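Side-chain contacts in Phikz039 (Pseudomonas phage phikz, PDB 3ZBQ), which is a phage tubulin-like protein with guanosine-5'-diphosphate bound in the nucleotide pocket of its tubulin-type fold: residues 98-103 with 118-123; 186-191 with 224-229. All coordinates share one frame; numbering follows the deposited sequence.

Overall arrangement
Both contacts pack a helix on the same mixed sheet, their centres about 18 Å apart. Contact 1 is wholly buried and joins strand 97-103 to helix 109-122. Contact 2 sets helix 175-192 against strand 222-227 and runs from a buried leucine pair out to an exposed phenylalanine. The strand of contact 1 packs directly on the helix of contact 2, Ile99 CD1 lying 3.7 Å from Leu189 CB, which puts the two helices on opposite faces of strand 97-103. Both are apolar. Contact 1 has the buried, hydrogen-bonded amide of Asn98 beside it, and only the far end of its strand reaches the diphosphate, whereas in contact 2 the strand segment runs on past the packing to a helix N-cap.

Contact 1: residues 98-103 with 118-123; sequences NIVVYS and SHLQQQ. With GDP (guanosine-5'-diphosphate), chain B.
Asn98 and Leu120 meet through carbon alone: Asn98 CB lies 4.4 Å from Leu120 CD1. The amide end of Asn98 is buried, and its polar atoms are satisfied outside the two segments, OD1 by the backbone N of Gly95 and ND2 by the carbonyl O of Val126. Ile99 points to the other face of the sheet, where Phe193 adds to its packing. Val100 again points to the helix side, and Val100 CG2 leans toward the Asn98 end to come within 4.4 Å of Leu120 CD1. One methyl group thus bridges two alternate strand residues. It gets there because Leu120 is extended, CD1 lying nearly opposite CA about the CB-CG bond (chi2 159°). Further along, Tyr102 OH is hydrogen-bonded to Ser129 OG on the adjoining strand 127-133.

Ser103 closes the strand at the ligand. Its OG, held between backbone N and carbonyl carbon (chi1 61°), donates to GDP O2A at 2.8 Å, while Ser103 CB sits 3.2 Å from GDP O4'. On the helix, Ser118 OG donates to Gln122 OE1 in the carbonyl plane at 3.0 Å. At the helix end, Gln123 folds back so that NE2 reaches His119 O at 3.2 Å and lies 3.6 Å above the plane of the His119 ring, offset toward its rim. Strand 97-103, helix 109-122 and strand 127-133 form a beta-alpha-beta unit of the tubulin/FtsZ nucleotide-binding domain, with the glycine-rich phosphate-binding loop between its first strand and helix.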
loop_
_atom_site.group_PDB
_atom_site.type_symbol
_atom_site.label_atom_id
_atom_site.label_comp_id
_atom_site.label_asym_id
_atom_site.label_seq_id
_atom_site.Cartn_x
_atom_site.Cartn_y
_atom_site.Cartn_z
ATOM N N ASN A 98 0.841 6.304 10.763
ATOM C CA ASN A 98 0.032 6.521 9.569
ATOM C C ASN A 98 -0.013 5.274 8.719
ATOM O O ASN A 98 1.021 4.640 8.478
ATOM C CB ASN A 98 0.592 7.687 8.755
ATOM C CG ASN A 98 0.612 8.971 9.542
ATOM O OD1 ASN A 98 -0.381 9.701 9.556
ATOM N ND2 ASN A 98 1.718 9.222 10.268
ATOM N N ILE A 99 -1.209 4.919 8.263
ATOM C CA ILE A 99 -1.376 3.734 7.449
ATOM C C ILE A 99 -2.031 4.187 6.156
ATOM O O ILE A 99 -3.028 4.889 6.187
ATOM C CB ILE A 99 -2.257 2.670 8.145
ATOM C CG1 ILE A 99 -1.697 2.344 9.536
ATOM C CG2 ILE A 99 -2.334 1.400 7.299
ATOM C CD1 ILE A 99 -2.489 1.304 10.306
ATOM N N VAL A 100 -1.420 3.836 5.035
ATOM C CA VAL A 100 -1.935 4.214 3.719
ATOM C C VAL A 100 -2.279 2.950 2.926
ATOM O O VAL A 100 -1.439 2.053 2.780
ATOM C CB VAL A 100 -0.889 5.061 2.946
ATOM C CG1 VAL A 100 -1.499 5.662 1.674
ATOM C CG2 VAL A 100 -0.344 6.175 3.823
ATOM N N VAL A 101 -3.496 2.897 2.371
ATOM C CA VAL A 101 -4.039 1.667 1.786
ATOM C C VAL A 101 -4.455 1.885 0.343
ATOM O O VAL A 101 -5.215 2.818 0.062
ATOM C CB VAL A 101 -5.277 1.176 2.571
ATOM C CG1 VAL A 101 -5.729 -0.185 2.087
ATOM C CG2 VAL A 101 -4.961 1.131 4.074
ATOM N N TYR A 102 -3.963 1.032 -0.564
ATOM C CA TYR A 102 -4.212 1.209 -2.011
ATOM C C TYR A 102 -3.754 0.013 -2.837
ATOM O O TYR A 102 -2.909 -0.776 -2.408
ATOM C CB TYR A 102 -3.486 2.467 -2.523
ATOM C CG TYR A 102 -2.015 2.512 -2.139
ATOM C CD1 TYR A 102 -1.621 2.965 -0.885
ATOM C CD2 TYR A 102 -1.022 2.106 -3.032
ATOM C CE1 TYR A 102 -0.291 3.007 -0.521
ATOM C CE2 TYR A 102 0.324 2.151 -2.676
ATOM C CZ TYR A 102 0.678 2.602 -1.420
ATOM O OH TYR A 102 2.008 2.653 -1.031
ATOM N N SER A 103 -4.309 -0.123 -4.041
ATOM C CA SER A 103 -3.861 -1.162 -4.951
ATOM C C SER A 103 -2.638 -0.681 -5.724
ATOM O O SER A 103 -2.428 0.520 -5.884
ATOM C CB SER A 103 -4.972 -1.503 -5.939
ATOM O OG SER A 103 -5.305 -0.363 -6.708
ATOM N N SER A 118 5.306 9.649 0.491
ATOM C CA SER A 118 6.483 10.471 0.241
ATOM C C SER A 118 6.407 11.795 0.995
ATOM O O SER A 118 7.361 12.195 1.669
ATOM C CB SER A 118 6.655 10.735 -1.254
ATOM O OG SER A 118 7.871 11.423 -1.484
ATOM N N HIS A 119 5.264 12.460 0.889
ATOM C CA HIS A 119 5.064 13.738 1.562
ATOM C C HIS A 119 5.177 13.561 3.067
ATOM O O HIS A 119 5.871 14.324 3.736
ATOM C CB HIS A 119 3.696 14.326 1.221
ATOM C CG HIS A 119 3.458 15.675 1.819
ATOM N ND1 HIS A 119 3.722 16.843 1.139
ATOM C CD2 HIS A 119 3.008 16.041 3.044
ATOM C CE1 HIS A 119 3.429 17.875 1.913
ATOM N NE2 HIS A 119 2.997 17.415 3.073
ATOM N N LEU A 120 4.491 12.556 3.601
ATOM C CA LEU A 120 4.501 12.331 5.049
ATOM C C LEU A 120 5.903 12.010 5.556
ATOM O O LEU A 120 6.322 12.495 6.609
ATOM C CB LEU A 120 3.542 11.200 5.428
ATOM C CG LEU A 120 2.042 11.398 5.226
ATOM C CD1 LEU A 120 1.353 10.041 5.163
ATOM C CD2 LEU A 120 1.442 12.225 6.333
ATOM N N GLN A 121 6.625 11.170 4.816
ATOM C CA GLN A 121 7.960 10.764 5.239
ATOM C C GLN A 121 8.953 11.917 5.179
ATOM O O GLN A 121 9.844 12.025 6.029
ATOM C CB GLN A 121 8.436 9.519 4.467
ATOM C CG GLN A 121 7.641 8.284 4.892
ATOM C CD GLN A 121 8.280 6.964 4.536
ATOM O OE1 GLN A 121 7.973 5.945 5.164
ATOM N NE2 GLN A 121 9.138 6.954 3.515
ATOM N N GLN A 122 8.774 12.808 4.210
ATOM C CA GLN A 122 9.594 14.018 4.160
ATOM C C GLN A 122 9.339 14.946 5.352
ATOM O O GLN A 122 10.196 15.755 5.697
ATOM C CB GLN A 122 9.389 14.758 2.835
ATOM C CG GLN A 122 9.960 14.011 1.636
ATOM C CD GLN A 122 9.577 14.658 0.324
ATOM O OE1 GLN A 122 8.980 14.023 -0.543
ATOM N NE2 GLN A 122 9.913 15.933 0.174
ATOM N N GLN A 123 8.169 14.826 5.978
ATOM C CA GLN A 123 7.863 15.589 7.199
ATOM C C GLN A 123 8.358 14.887 8.466
ATOM O O GLN A 123 8.177 15.402 9.566
ATOM C CB GLN A 123 6.352 15.836 7.351
ATOM C CG GLN A 123 5.645 16.298 6.111
ATOM C CD GLN A 123 6.302 17.494 5.485
ATOM O OE1 GLN A 123 6.711 18.423 6.183
ATOM N NE2 GLN A 123 6.416 17.483 4.155
HETATM P PB GDP B . -7.779 2.850 -8.583
HETATM O O1B GDP B . -9.114 3.409 -8.162
HETATM O O2B GDP B . -6.776 2.965 -7.453
HETATM O O3B GDP B . -7.253 3.529 -9.825
HETATM O O3A GDP B . -7.897 1.290 -8.953
HETATM P PA GDP B . -8.689 0.172 -8.111
HETATM O O1A GDP B . -10.180 0.376 -7.979
HETATM O O2A GDP B . -8.039 -0.012 -6.756
HETATM O "O5'" GDP B . -8.441 -1.129 -9.000
HETATM C "C5'" GDP B . -7.128 -1.544 -9.357
HETATM C "C4'" GDP B . -6.985 -3.038 -9.074
HETATM O "O4'" GDP B . -7.015 -3.259 -7.663
HETATM C "C3'" GDP B . -8.119 -3.882 -9.623
HETATM O "O3'" GDP B . -7.840 -4.267 -10.979
HETATM C "C2'" GDP B . -8.139 -5.064 -8.685
HETATM O "O2'" GDP B . -7.130 -5.998 -9.076
HETATM C "C1'" GDP B . -7.652 -4.501 -7.369
HETATM N N9 GDP B . -8.764 -4.200 -6.441
HETATM C C8 GDP B . -9.670 -3.206 -6.520
HETATM N N7 GDP B . -10.521 -3.244 -5.465
HETATM C C5 GDP B . -10.148 -4.272 -4.676
HETATM C C6 GDP B . -10.604 -4.881 -3.406
HETATM O O6 GDP B . -11.583 -4.410 -2.772
HETATM N N1 GDP B . -9.916 -5.943 -2.950
HETATM C C2 GDP B . -8.857 -6.466 -3.604
HETATM N N2 GDP B . -8.214 -7.549 -3.099
HETATM N N3 GDP B . -8.389 -5.961 -4.764
HETATM C C4 GDP B . -8.988 -4.890 -5.330
#

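Contact 2: residues 186-191 with 224-229; sequences LNALVI and LHVCFD
Helix segment 186-191 lies over one face of strand 224-227, and the backbones come nearest at Ala188 and Val226, whose CA atoms are 7.8 Å apart. Helix 175-192 corresponds to the long core helix of the tubulin/FtsZ fold, which links the nucleotide-binding and C-terminal parts; Asn179, earlier on the same helix, is hydrogen-bonded to GDP. The strand belongs to the C-terminal tubulin-like family region, so the packing ties this region to the core helix.

Ala188 is the middle of the contact. Its CB points at the strand and meets two side chains, Val226 CG1 at 3.9 Å and Phe228 CE1 at 4.1 Å. With Val226 CG1 anti to the backbone N (chi1 180°), that methyl leans toward the Phe228 end, where Ala188 CB sits, and CG2 leans back toward Leu224. Phe228 follows the last strand residue, and though its CB does not head for the helix, the ring swings in until one carbon rests on Ala188; this is the solvent-exposed border of the interface.

One helix position on, Leu189 and Leu224 form a second, deeper pairing. The two side chains slide past each other in opposite directions, and Leu189 CD2 touches Leu224 CD2 at 4.1 Å. Leu224 is stretched out toward the helix, its CG anti to the backbone N (chi1 167°) and CD2 the far end of the chain. Phe278 of the neighbouring antiparallel strand 275-281 adjoins Ala188, Leu189 and Val226, adding to the apolar layer.

Beyond the strand the chain turns directly into helix 230-234. Asp229 is its N-cap: Asp229 OD1 accepts the backbone N of Glu232, while Glu232 OE1 in turn binds the backbone N of Phe228.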
loop_
_atom_site.group_PDB
_atom_site.type_symbol
_atom_site.label_atom_id
_atom_site.label_comp_id
_atom_site.label_asym_id
_atom_site.label_seq_id
_atom_site.Cartn_x
_atom_site.Cartn_y
_atom_site.Cartn_z
ATOM N N LEU A 186 -4.904 -4.573 9.260
ATOM C CA LEU A 186 -5.285 -3.234 9.718
ATOM C C LEU A 186 -5.687 -3.263 11.192
ATOM O O LEU A 186 -5.269 -2.407 11.994
ATOM C CB LEU A 186 -6.419 -2.675 8.847
ATOM C CG LEU A 186 -6.026 -2.335 7.415
ATOM C CD1 LEU A 186 -7.252 -1.935 6.597
ATOM C CD2 LEU A 186 -4.989 -1.222 7.409
ATOM N N ASN A 187 -6.466 -4.269 11.570
ATOM C CA ASN A 187 -6.816 -4.434 12.971
ATOM C C ASN A 187 -5.587 -4.603 13.851
ATOM O O ASN A 187 -5.490 -4.000 14.923
ATOM C CB ASN A 187 -7.749 -5.625 13.164
ATOM C CG ASN A 187 -8.177 -5.786 14.601
ATOM O OD1 ASN A 187 -7.950 -6.829 15.221
ATOM N ND2 ASN A 187 -8.783 -4.737 15.156
ATOM N N ALA A 188 -4.646 -5.428 13.407
ATOM C CA ALA A 188 -3.453 -5.680 14.216
ATOM C C ALA A 188 -2.631 -4.406 14.350
ATOM O O ALA A 188 -2.137 -4.078 15.432
ATOM C CB ALA A 188 -2.623 -6.792 13.602
ATOM N N LEU A 189 -2.480 -3.689 13.242
ATOM C CA LEU A 189 -1.710 -2.452 13.229
ATOM C C LEU A 189 -2.312 -1.390 14.147
ATOM O O LEU A 189 -1.592 -0.740 14.919
ATOM C CB LEU A 189 -1.580 -1.930 11.792
ATOM C CG LEU A 189 -0.583 -2.692 10.905
ATOM C CD1 LEU A 189 -0.596 -2.124 9.482
ATOM C CD2 LEU A 189 0.834 -2.654 11.496
ATOM N N VAL A 190 -3.631 -1.220 14.074
ATOM C CA VAL A 190 -4.312 -0.268 14.952
ATOM C C VAL A 190 -4.034 -0.584 16.429
ATOM O O VAL A 190 -3.754 0.323 17.220
ATOM C CB VAL A 190 -5.823 -0.228 14.667
ATOM C CG1 VAL A 190 -6.548 0.514 15.765
ATOM C CG2 VAL A 190 -6.083 0.435 13.312
ATOM N N ILE A 191 -4.106 -1.861 16.802
ATOM C CA ILE A 191 -3.740 -2.280 18.168
ATOM C C ILE A 191 -2.279 -1.942 18.490
ATOM O O ILE A 191 -1.974 -1.362 19.556
ATOM C CB ILE A 191 -3.980 -3.803 18.377
ATOM C CG1 ILE A 191 -5.475 -4.137 18.306
ATOM C CG2 ILE A 191 -3.394 -4.283 19.709
ATOM C CD1 ILE A 191 -5.769 -5.626 18.276
ATOM N N LEU A 224 6.789 -5.475 5.417
ATOM C CA LEU A 224 6.248 -5.713 6.750
ATOM C C LEU A 224 5.416 -6.980 6.770
ATOM O O LEU A 224 4.470 -7.131 5.984
ATOM C CB LEU A 224 5.381 -4.539 7.208
ATOM C CG LEU A 224 4.529 -4.820 8.441
ATOM C CD1 LEU A 224 5.446 -4.965 9.670
ATOM C CD2 LEU A 224 3.545 -3.689 8.642
ATOM N N HIS A 225 5.784 -7.887 7.664
ATOM C CA HIS A 225 5.061 -9.136 7.843
ATOM C C HIS A 225 4.356 -9.142 9.195
ATOM O O HIS A 225 5.008 -9.080 10.247
ATOM C CB HIS A 225 6.025 -10.325 7.764
ATOM C CG HIS A 225 6.899 -10.322 6.546
ATOM N ND1 HIS A 225 6.574 -11.014 5.395
ATOM C CD2 HIS A 225 8.084 -9.717 6.301
ATOM C CE1 HIS A 225 7.524 -10.830 4.493
ATOM N NE2 HIS A 225 8.454 -10.049 5.021
ATOM N N VAL A 226 3.029 -9.212 9.175
ATOM C CA VAL A 226 2.261 -9.310 10.409
ATOM C C VAL A 226 2.079 -10.780 10.766
ATOM O O VAL A 226 1.440 -11.527 10.027
ATOM C CB VAL A 226 0.898 -8.606 10.298
ATOM C CG1 VAL A 226 0.119 -8.741 11.611
ATOM C CG2 VAL A 226 1.087 -7.133 9.955
ATOM N N CYS A 227 2.666 -11.188 11.889
ATOM C CA CYS A 227 2.708 -12.601 12.273
ATOM C C CYS A 227 1.920 -12.824 13.554
ATOM O O CYS A 227 2.078 -12.074 14.516
ATOM C CB CYS A 227 4.161 -13.051 12.483
ATOM S SG CYS A 227 5.265 -12.694 11.086
ATOM N N PHE A 228 1.092 -13.867 13.583
ATOM C CA PHE A 228 0.184 -14.068 14.717
ATOM C C PHE A 228 0.619 -15.141 15.717
ATOM O O PHE A 228 -0.099 -15.432 16.682
ATOM C CB PHE A 228 -1.243 -14.293 14.230
ATOM C CG PHE A 228 -1.804 -13.116 13.496
ATOM C CD1 PHE A 228 -2.294 -12.018 14.192
ATOM C CD2 PHE A 228 -1.803 -13.083 12.108
ATOM C CE1 PHE A 228 -2.795 -10.921 13.519
ATOM C CE2 PHE A 228 -2.298 -11.984 11.428
ATOM C CZ PHE A 228 -2.806 -10.907 12.132
ATOM N N ASP A 229 1.807 -15.700 15.499
ATOM C CA ASP A 229 2.461 -16.539 16.507
ATOM C C ASP A 229 3.990 -16.516 16.364
ATOM O O ASP A 229 4.522 -15.914 15.425
ATOM C CB ASP A 229 1.916 -17.975 16.486
ATOM C CG ASP A 229 2.137 -18.680 15.158
ATOM O OD1 ASP A 229 3.083 -18.339 14.421
ATOM O OD2 ASP A 229 1.360 -19.607 14.851
#